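Local coordinates for dihydrodipicolinate synthase (Bacillus anthracis, PDB 1XKY), which probably catalyses the condensation of pyruvate with aspartate semialdehyde on the diaminopimelate route to lysine, as a dihydrodipicolinate synthase, at residues A[14-19]-A[223-228]; A[215-220]-A[245-250]; A[264-269]-A[294-299]. All blocks are in the same frame, centred on the assembly; numbering follows the deposited sequence.

In the fold
The three contacts form a row running from the wall of the (beta/alpha)8 barrel out to the helices at the C-terminal end of the chain. Contact 1 sets helix 218-234 against strand 16-19, contact 2 sets the start of the same helix against helix 237-253, and contact 3 joins helices 261-269 and 286-297. Centres of contacts 1 and 2 lie about 9 Å apart, those of contacts 2 and 3 about 11 Å, and those of contacts 1 and 3 about 18 Å. Along the chain contacts 1 and 2 interleave, whereas contact 3 follows both. Helix 218-234 thus links the barrel, closed by its first and last strands, to the C-terminal helices.

Contact 1 (A[14-19]-A[223-228]); sequences GTIATA and NEMQEM
The apolar part of this contact rests on Ile16, whose CD1 lies 3.9 Å from Met225 CB and so meets the root of the methionine rather than its sulfur. The same methyl reaches the helix backbone, 3.8 Å from Gln226 N, and comes within 4.4 Å of Gln226 CB. An extended chi2 of 177° carries CD1 straight out from the strand, which is how one branched residue spans a gap of 7.7 Å between Ile16 CA and Gln226 CA. Isoleucine fits here because beta-branching suits a strand while its longer arm can still touch the neighbouring helix. The methionine chain crosses it obliquely and bends at its last torsion (chi3 64°), laying Met225 CE against Ser215 OG. This is the closing seam of the TIM barrel: helix 218-234 follows the eighth strand, 212-215, and covers both that strand and the first, 16-19. Gln226 lies at the exposed margin, where its aliphatic root can border Ile16 while its amide suits the outer surface of the helix.

No hydrogen bond joins the two segments directly; strand 16-19 is tied instead to the last strand and to the start of the helix. Ala17 O receives Ser215 N, a probable bond between the first and last strands. On the same first strand, Thr18 OG1 is hydrogen-bonded to Ser218 OG, joining it to the beginning of the helix.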
loop_
_atom_site.group_PDB
_atom_site.type_symbol
_atom_site.label_atom_id
_atom_site.label_comp_id
_atom_site.label_asym_id
_atom_site.label_seq_id
_atom_site.Cartn_x
_atom_site.Cartn_y
_atom_site.Cartn_z
ATOM N N GLY A 14 0.184 32.201 11.264
ATOM C CA GLY A 14 1.295 32.538 10.370
ATOM C C GLY A 14 1.659 31.424 9.400
ATOM O O GLY A 14 0.853 30.517 9.138
ATOM N N THR A 15 2.879 31.487 8.868
ATOM C CA THR A 15 3.329 30.554 7.829
ATOM C C THR A 15 4.147 29.380 8.360
ATOM O O THR A 15 4.228 28.350 7.701
ATOM C CB THR A 15 4.178 31.276 6.756
ATOM O OG1 THR A 15 5.154 32.109 7.401
ATOM C CG2 THR A 15 3.301 32.125 5.858
ATOM N N ILE A 16 4.783 29.536 9.521
ATOM C CA ILE A 16 5.579 28.452 10.118
ATOM C C ILE A 16 5.219 28.200 11.586
ATOM O O ILE A 16 5.845 28.747 12.496
ATOM C CB ILE A 16 7.096 28.715 10.024
ATOM C CG1 ILE A 16 7.500 29.068 8.582
ATOM C CG2 ILE A 16 7.871 27.474 10.516
ATOM C CD1 ILE A 16 8.956 29.418 8.401
ATOM N N ALA A 17 4.208 27.366 11.808
ATOM C CA ALA A 17 3.964 26.820 13.139
ATOM C C ALA A 17 4.981 25.715 13.379
ATOM O O ALA A 17 5.371 25.006 12.449
ATOM C CB ALA A 17 2.540 26.293 13.268
ATOM N N THR A 18 5.451 25.593 14.613
ATOM C CA THR A 18 6.452 24.605 14.932
ATOM C C THR A 18 5.900 23.613 15.934
ATOM O O THR A 18 5.351 24.005 16.980
ATOM C CB THR A 18 7.756 25.249 15.452
ATOM O OG1 THR A 18 8.327 26.046 14.410
ATOM C CG2 THR A 18 8.759 24.190 15.880
ATOM N N ALA A 19 6.025 22.334 15.566
ATOM C CA ALA A 19 5.678 21.196 16.409
ATOM C C ALA A 19 6.817 20.949 17.382
ATOM O O ALA A 19 7.709 20.138 17.131
ATOM C CB ALA A 19 5.431 19.952 15.554
ATOM N N ASN A 223 15.169 29.753 9.733
ATOM C CA ASN A 223 15.496 30.971 8.974
ATOM C C ASN A 223 15.496 30.682 7.472
ATOM O O ASN A 223 15.018 31.497 6.678
ATOM C CB ASN A 223 16.832 31.589 9.408
ATOM C CG ASN A 223 16.766 32.267 10.784
ATOM O OD1 ASN A 223 15.705 32.690 11.246
ATOM N ND2 ASN A 223 17.917 32.390 11.427
ATOM N N GLU A 224 16.023 29.517 7.097
ATOM C CA GLU A 224 16.044 29.078 5.698
ATOM C C GLU A 224 14.619 28.916 5.134
ATOM O O GLU A 224 14.322 29.368 4.021
ATOM C CB GLU A 224 16.826 27.775 5.550
ATOM C CG GLU A 224 18.350 27.917 5.746
ATOM C CD GLU A 224 18.811 27.945 7.208
ATOM O OE1 GLU A 224 17.977 27.998 8.131
ATOM O OE2 GLU A 224 20.038 27.939 7.434
ATOM N N MET A 225 13.742 28.295 5.917
ATOM C CA MET A 225 12.335 28.128 5.539
ATOM C C MET A 225 11.615 29.471 5.418
ATOM O O MET A 225 10.781 29.654 4.540
ATOM C CB MET A 225 11.603 27.257 6.565
ATOM C CG MET A 225 12.091 25.828 6.629
ATOM S SD MET A 225 11.321 24.896 7.962
ATOM C CE MET A 225 9.612 24.924 7.418
ATOM N N GLN A 226 11.938 30.405 6.312
ATOM C CA GLN A 226 11.385 31.756 6.249
ATOM C C GLN A 226 11.776 32.440 4.927
ATOM O O GLN A 226 10.932 33.029 4.249
ATOM C CB GLN A 226 11.866 32.562 7.453
ATOM C CG GLN A 226 11.309 33.963 7.563
ATOM C CD GLN A 226 11.753 34.639 8.843
ATOM O OE1 GLN A 226 12.912 35.041 8.981
ATOM N NE2 GLN A 226 10.847 34.752 9.790
ATOM N N GLU A 227 13.052 32.340 4.557
ATOM C CA GLU A 227 13.540 32.915 3.297
ATOM C C GLU A 227 12.941 32.196 2.081
ATOM O O GLU A 227 12.646 32.828 1.076
ATOM C CB GLU A 227 15.076 32.855 3.248
ATOM C CG GLU A 227 15.715 33.420 1.974
ATOM C CD GLU A 227 15.782 34.938 1.931
ATOM O OE1 GLU A 227 16.155 35.484 0.871
ATOM O OE2 GLU A 227 15.467 35.594 2.935
ATOM N N MET A 228 12.787 30.876 2.172
ATOM C CA MET A 228 12.141 30.088 1.127
ATOM C C MET A 228 10.725 30.582 0.841
ATOM O O MET A 228 10.352 30.785 -0.317
ATOM C CB MET A 228 12.107 28.601 1.513
ATOM C CG MET A 228 11.610 27.695 0.399
ATOM S SD MET A 228 11.238 26.024 0.939
ATOM C CE MET A 228 9.873 26.264 2.078
#

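Contact 2 (A[215-220]-A[245-250]); sequences SVASHV and QLLVRV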
loop_
_atom_site.group_PDB
_atom_site.type_symbol
_atom_site.label_atom_id
_atom_site.label_comp_id
_atom_site.label_asym_id
_atom_site.label_seq_id
_atom_site.Cartn_x
_atom_site.Cartn_y
_atom_site.Cartn_z
ATOM N N SER A 215 5.717 22.515 11.284
ATOM C CA SER A 215 7.058 22.095 10.895
ATOM C C SER A 215 7.777 21.354 12.015
ATOM O O SER A 215 7.585 21.640 13.175
ATOM C CB SER A 215 7.905 23.294 10.448
ATOM O OG SER A 215 9.214 22.936 10.100
ATOM N N VAL A 216 8.620 20.414 11.624
ATOM C CA VAL A 216 9.650 19.880 12.484
ATOM C C VAL A 216 11.038 20.450 12.169
ATOM O O VAL A 216 11.789 20.780 13.061
ATOM C CB VAL A 216 9.652 18.340 12.428
ATOM C CG1 VAL A 216 10.859 17.762 13.082
ATOM C CG2 VAL A 216 8.381 17.796 13.044
ATOM N N ALA A 217 11.344 20.559 10.887
ATOM C CA ALA A 217 12.636 21.091 10.410
ATOM C C ALA A 217 12.948 22.515 10.864
ATOM O O ALA A 217 14.113 22.900 10.955
ATOM C CB ALA A 217 12.707 21.015 8.892
ATOM N N SER A 218 11.902 23.292 11.124
ATOM C CA SER A 218 12.031 24.645 11.657
ATOM C C SER A 218 12.837 24.726 12.962
ATOM O O SER A 218 13.313 25.794 13.312
ATOM C CB SER A 218 10.640 25.230 11.891
ATOM O OG SER A 218 9.933 24.409 12.796
ATOM N N HIS A 219 12.966 23.612 13.688
ATOM C CA HIS A 219 13.881 23.544 14.834
ATOM C C HIS A 219 15.341 23.831 14.455
ATOM O O HIS A 219 16.097 24.322 15.286
ATOM C CB HIS A 219 13.844 22.168 15.505
ATOM C CG HIS A 219 12.591 21.882 16.273
ATOM N ND1 HIS A 219 12.460 22.182 17.610
ATOM C CD2 HIS A 219 11.443 21.257 15.914
ATOM C CE1 HIS A 219 11.273 21.785 18.034
ATOM N NE2 HIS A 219 10.637 21.218 17.024
ATOM N N VAL A 220 15.740 23.491 13.227
ATOM C CA VAL A 220 17.128 23.653 12.790
ATOM C C VAL A 220 17.336 24.566 11.579
ATOM O O VAL A 220 18.405 25.157 11.444
ATOM C CB VAL A 220 17.828 22.286 12.521
ATOM C CG1 VAL A 220 18.015 21.528 13.832
ATOM C CG2 VAL A 220 17.055 21.440 11.494
ATOM N N GLN A 245 14.988 22.392 -1.870
ATOM C CA GLN A 245 15.863 21.228 -1.968
ATOM C C GLN A 245 16.574 20.923 -0.643
ATOM O O GLN A 245 16.656 19.764 -0.225
ATOM C CB GLN A 245 16.852 21.415 -3.124
ATOM C CG GLN A 245 16.175 21.174 -4.468
ATOM C CD GLN A 245 16.923 21.743 -5.656
ATOM O OE1 GLN A 245 16.376 21.816 -6.764
ATOM N NE2 GLN A 245 18.166 22.148 -5.442
ATOM N N LEU A 246 17.054 21.972 0.015
ATOM C CA LEU A 246 17.657 21.866 1.341
ATOM C C LEU A 246 16.645 21.354 2.366
ATOM O O LEU A 246 16.946 20.449 3.133
ATOM C CB LEU A 246 18.194 23.233 1.784
ATOM C CG LEU A 246 18.847 23.315 3.173
ATOM C CD1 LEU A 246 20.083 22.448 3.224
ATOM C CD2 LEU A 246 19.190 24.757 3.518
ATOM N N LEU A 247 15.452 21.941 2.370
ATOM C CA LEU A 247 14.400 21.569 3.313
ATOM C C LEU A 247 14.082 20.073 3.226
ATOM O O LEU A 247 14.037 19.381 4.248
ATOM C CB LEU A 247 13.145 22.415 3.063
ATOM C CG LEU A 247 11.893 22.153 3.914
ATOM C CD1 LEU A 247 12.204 22.187 5.399
ATOM C CD2 LEU A 247 10.839 23.185 3.563
ATOM N N VAL A 248 13.912 19.579 2.003
ATOM C CA VAL A 248 13.601 18.164 1.752
ATOM C C VAL A 248 14.714 17.257 2.275
ATOM O O VAL A 248 14.451 16.253 2.937
ATOM C CB VAL A 248 13.383 17.888 0.234
ATOM C CG1 VAL A 248 13.291 16.386 -0.049
ATOM C CG2 VAL A 248 12.132 18.600 -0.267
ATOM N N ARG A 249 15.947 17.632 1.973
ATOM C CA ARG A 249 17.131 16.884 2.383
ATOM C C ARG A 249 17.232 16.834 3.908
ATOM O O ARG A 249 17.370 15.761 4.507
ATOM C CB ARG A 249 18.367 17.567 1.801
ATOM C CG ARG A 249 19.595 16.716 1.723
ATOM C CD ARG A 249 20.492 17.202 0.586
ATOM N NE ARG A 249 20.887 18.602 0.745
ATOM C CZ ARG A 249 21.796 19.024 1.621
ATOM N NH1 ARG A 249 22.393 18.169 2.444
ATOM N NH2 ARG A 249 22.103 20.311 1.689
ATOM N N VAL A 250 17.160 18.007 4.530
ATOM C CA VAL A 250 17.240 18.109 5.985
ATOM C C VAL A 250 16.102 17.334 6.662
ATOM O O VAL A 250 16.327 16.585 7.627
ATOM C CB VAL A 250 17.267 19.590 6.435
ATOM C CG1 VAL A 250 17.036 19.732 7.950
ATOM C CG2 VAL A 250 18.595 20.227 6.019
#
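Ala217 buries the most surface in this contact, and its CB lies 3.7 Å from Leu247 CD1. It sits in the turn by which the eighth strand of the TIM barrel, 212-215, passes into helix 218-234, and the partner is helix 237-253, which comes next in the chain. A single methyl suits this place, where the backbones draw to 7.0 Å between Ala217 CA and Val250 CA.

Val250 is next in buried area. Its CG1, set trans to the backbone N (chi1 167°), points back across the interface to Val220 CG2 at 3.9 Å, and stands 4.6 Å from Ala217 CB. The two valines cross as short, rigid branches, so little conformational freedom is given up in packing them.

Leu247, one helical turn before, approaches differently. Its CA-CB bond runs along the interface, and the branch at CG turns CD1 in over the alanine methyl; Leu247 CD2 meanwhile packs against Met228 CE, farther along helix 218-234. The turn itself is held by Asp199, whose carboxylate accepts from Val216 N, Ala217 N and the hydroxyl of Ser215. That hydroxyl in turn caps the new helix, Ser218 N donating to Ser215 OG at 2.9 Å with an N-H...O angle of 154°.

Contact 3 (A[264-269]-A[294-299]); sequences KTALQM and SVMQSI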
loop_
_atom_site.group_PDB
_atom_site.type_symbol
_atom_site.label_atom_id
_atom_site.label_comp_id
_atom_site.label_asym_id
_atom_site.label_seq_id
_atom_site.Cartn_x
_atom_site.Cartn_y
_atom_site.Cartn_z
ATOM N N LYS A 264 15.763 16.238 18.191
ATOM C CA LYS A 264 16.362 16.482 19.507
ATOM C C LYS A 264 17.884 16.374 19.485
ATOM O O LYS A 264 18.570 17.188 20.083
ATOM C CB LYS A 264 15.820 15.512 20.564
ATOM C CG LYS A 264 14.421 15.822 21.023
ATOM C CD LYS A 264 14.117 15.139 22.347
ATOM C CE LYS A 264 12.955 15.794 23.043
ATOM N NZ LYS A 264 12.564 15.069 24.284
ATOM N N THR A 265 18.393 15.356 18.798
ATOM C CA THR A 265 19.828 15.135 18.690
ATOM C C THR A 265 20.481 16.237 17.856
ATOM O O THR A 265 21.530 16.733 18.224
ATOM C CB THR A 265 20.131 13.742 18.082
ATOM O OG1 THR A 265 19.336 12.748 18.750
ATOM C CG2 THR A 265 21.609 13.394 18.206
ATOM N N ALA A 266 19.844 16.624 16.751
ATOM C CA ALA A 266 20.310 17.742 15.910
ATOM C C ALA A 266 20.354 19.080 16.675
ATOM O O ALA A 266 21.286 19.878 16.509
ATOM C CB ALA A 266 19.437 17.865 14.661
ATOM N N LEU A 267 19.357 19.306 17.528
ATOM C CA LEU A 267 19.341 20.470 18.411
ATOM C C LEU A 267 20.548 20.463 19.358
ATOM O O LEU A 267 21.226 21.481 19.522
ATOM C CB LEU A 267 18.027 20.522 19.201
ATOM C CG LEU A 267 16.852 21.165 18.452
ATOM C CD1 LEU A 267 15.524 20.854 19.119
ATOM C CD2 LEU A 267 17.071 22.676 18.345
ATOM N N GLN A 268 20.811 19.314 19.976
ATOM C CA GLN A 268 22.005 19.134 20.801
ATOM C C GLN A 268 23.285 19.414 20.001
ATOM O O GLN A 268 24.191 20.075 20.502
ATOM C CB GLN A 268 22.016 17.728 21.419
ATOM C CG GLN A 268 23.283 17.352 22.179
ATOM C CD GLN A 268 24.232 16.498 21.349
ATOM O OE1 GLN A 268 23.853 15.426 20.849
ATOM N NE2 GLN A 268 25.471 16.963 21.200
ATOM N N MET A 269 23.346 18.929 18.759
ATOM C CA MET A 269 24.518 19.139 17.889
ATOM C C MET A 269 24.814 20.627 17.615
ATOM O O MET A 269 25.976 20.994 17.429
ATOM C CB MET A 269 24.342 18.405 16.548
ATOM C CG MET A 269 24.552 16.893 16.588
ATOM S SD MET A 269 23.996 16.069 15.060
ATOM C CE MET A 269 24.286 14.368 15.521
ATOM N N SER A 294 26.394 14.161 9.477
ATOM C CA SER A 294 26.920 14.448 8.150
ATOM C C SER A 294 25.932 15.265 7.316
ATOM O O SER A 294 26.352 16.092 6.513
ATOM C CB SER A 294 27.346 13.164 7.442
ATOM O OG SER A 294 28.598 12.726 7.965
ATOM N N VAL A 295 24.634 15.069 7.527
ATOM C CA VAL A 295 23.634 15.896 6.844
ATOM C C VAL A 295 23.600 17.299 7.468
ATOM O O VAL A 295 23.652 18.302 6.755
ATOM C CB VAL A 295 22.217 15.265 6.853
ATOM C CG1 VAL A 295 21.236 16.144 6.072
ATOM C CG2 VAL A 295 22.251 13.865 6.257
ATOM N N MET A 296 23.552 17.365 8.795
ATOM C CA MET A 296 23.555 18.649 9.504
ATOM C C MET A 296 24.759 19.515 9.128
ATOM O O MET A 296 24.634 20.738 8.970
ATOM C CB MET A 296 23.535 18.428 11.022
ATOM C CG MET A 296 22.216 17.873 11.569
ATOM S SD MET A 296 20.751 18.838 11.109
ATOM C CE MET A 296 21.060 20.420 11.911
ATOM N N GLN A 297 25.921 18.876 8.986
ATOM C CA GLN A 297 27.159 19.574 8.617
ATOM C C GLN A 297 27.158 20.087 7.171
ATOM O O GLN A 297 27.915 20.998 6.842
ATOM C CB GLN A 297 28.386 18.687 8.892
ATOM C CG GLN A 297 28.709 18.611 10.380
ATOM C CD GLN A 297 29.836 17.639 10.749
ATOM O OE1 GLN A 297 30.263 17.603 11.906
ATOM N NE2 GLN A 297 30.313 16.851 9.780
ATOM N N SER A 298 26.298 19.524 6.325
ATOM C CA SER A 298 26.136 20.001 4.947
ATOM C C SER A 298 25.184 21.205 4.790
ATOM O O SER A 298 25.036 21.717 3.683
ATOM C CB SER A 298 25.665 18.865 4.040
ATOM O OG SER A 298 24.337 18.485 4.334
ATOM N N ILE A 299 24.547 21.652 5.876
ATOM C CA ILE A 299 23.715 22.865 5.836
ATOM C C ILE A 299 24.632 24.082 5.685
ATOM O O ILE A 299 25.552 24.256 6.484
ATOM C CB ILE A 299 22.891 23.061 7.131
ATOM C CG1 ILE A 299 21.936 21.883 7.366
ATOM C CG2 ILE A 299 22.099 24.384 7.078
ATOM C CD1 ILE A 299 21.261 21.925 8.725
#
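Met296 curls its thioether over the methyl of Ala266, with SD 3.9 Å and CE 4.1 Å from Ala266 CB. Bends at both outer torsions (chi2 -54°, chi3 -64°) fold the chain back on itself, so that CG, SD and CE wrap the alanine together. The pairing suits both residues: alanine lets the helices approach to 7.2 Å between Ala266 CA and Met296 CA, while the flexible, apolar methionine moulds itself to the small methyl it covers. Met269, one turn after Ala266, brings its sulfur alongside, Met269 SD lying a looser 4.3 Å from Met296 CG.

Just after Met296, Ser298 N donates to Val295 O at 2.9 Å. Ser298 OG is hydrogen-bonded to NH1 of Arg249, on helix 237-253.

The arrangement belongs to the helical C-terminal part of the synthase, beside the TIM barrel. Helix 218-234 of the barrel wall touches both partners through Val220, which meets Ala266 and sets its CG1 against Met296 CE, while Ile299 reaches Ile221 of that helix and Val250 of helix 237-253.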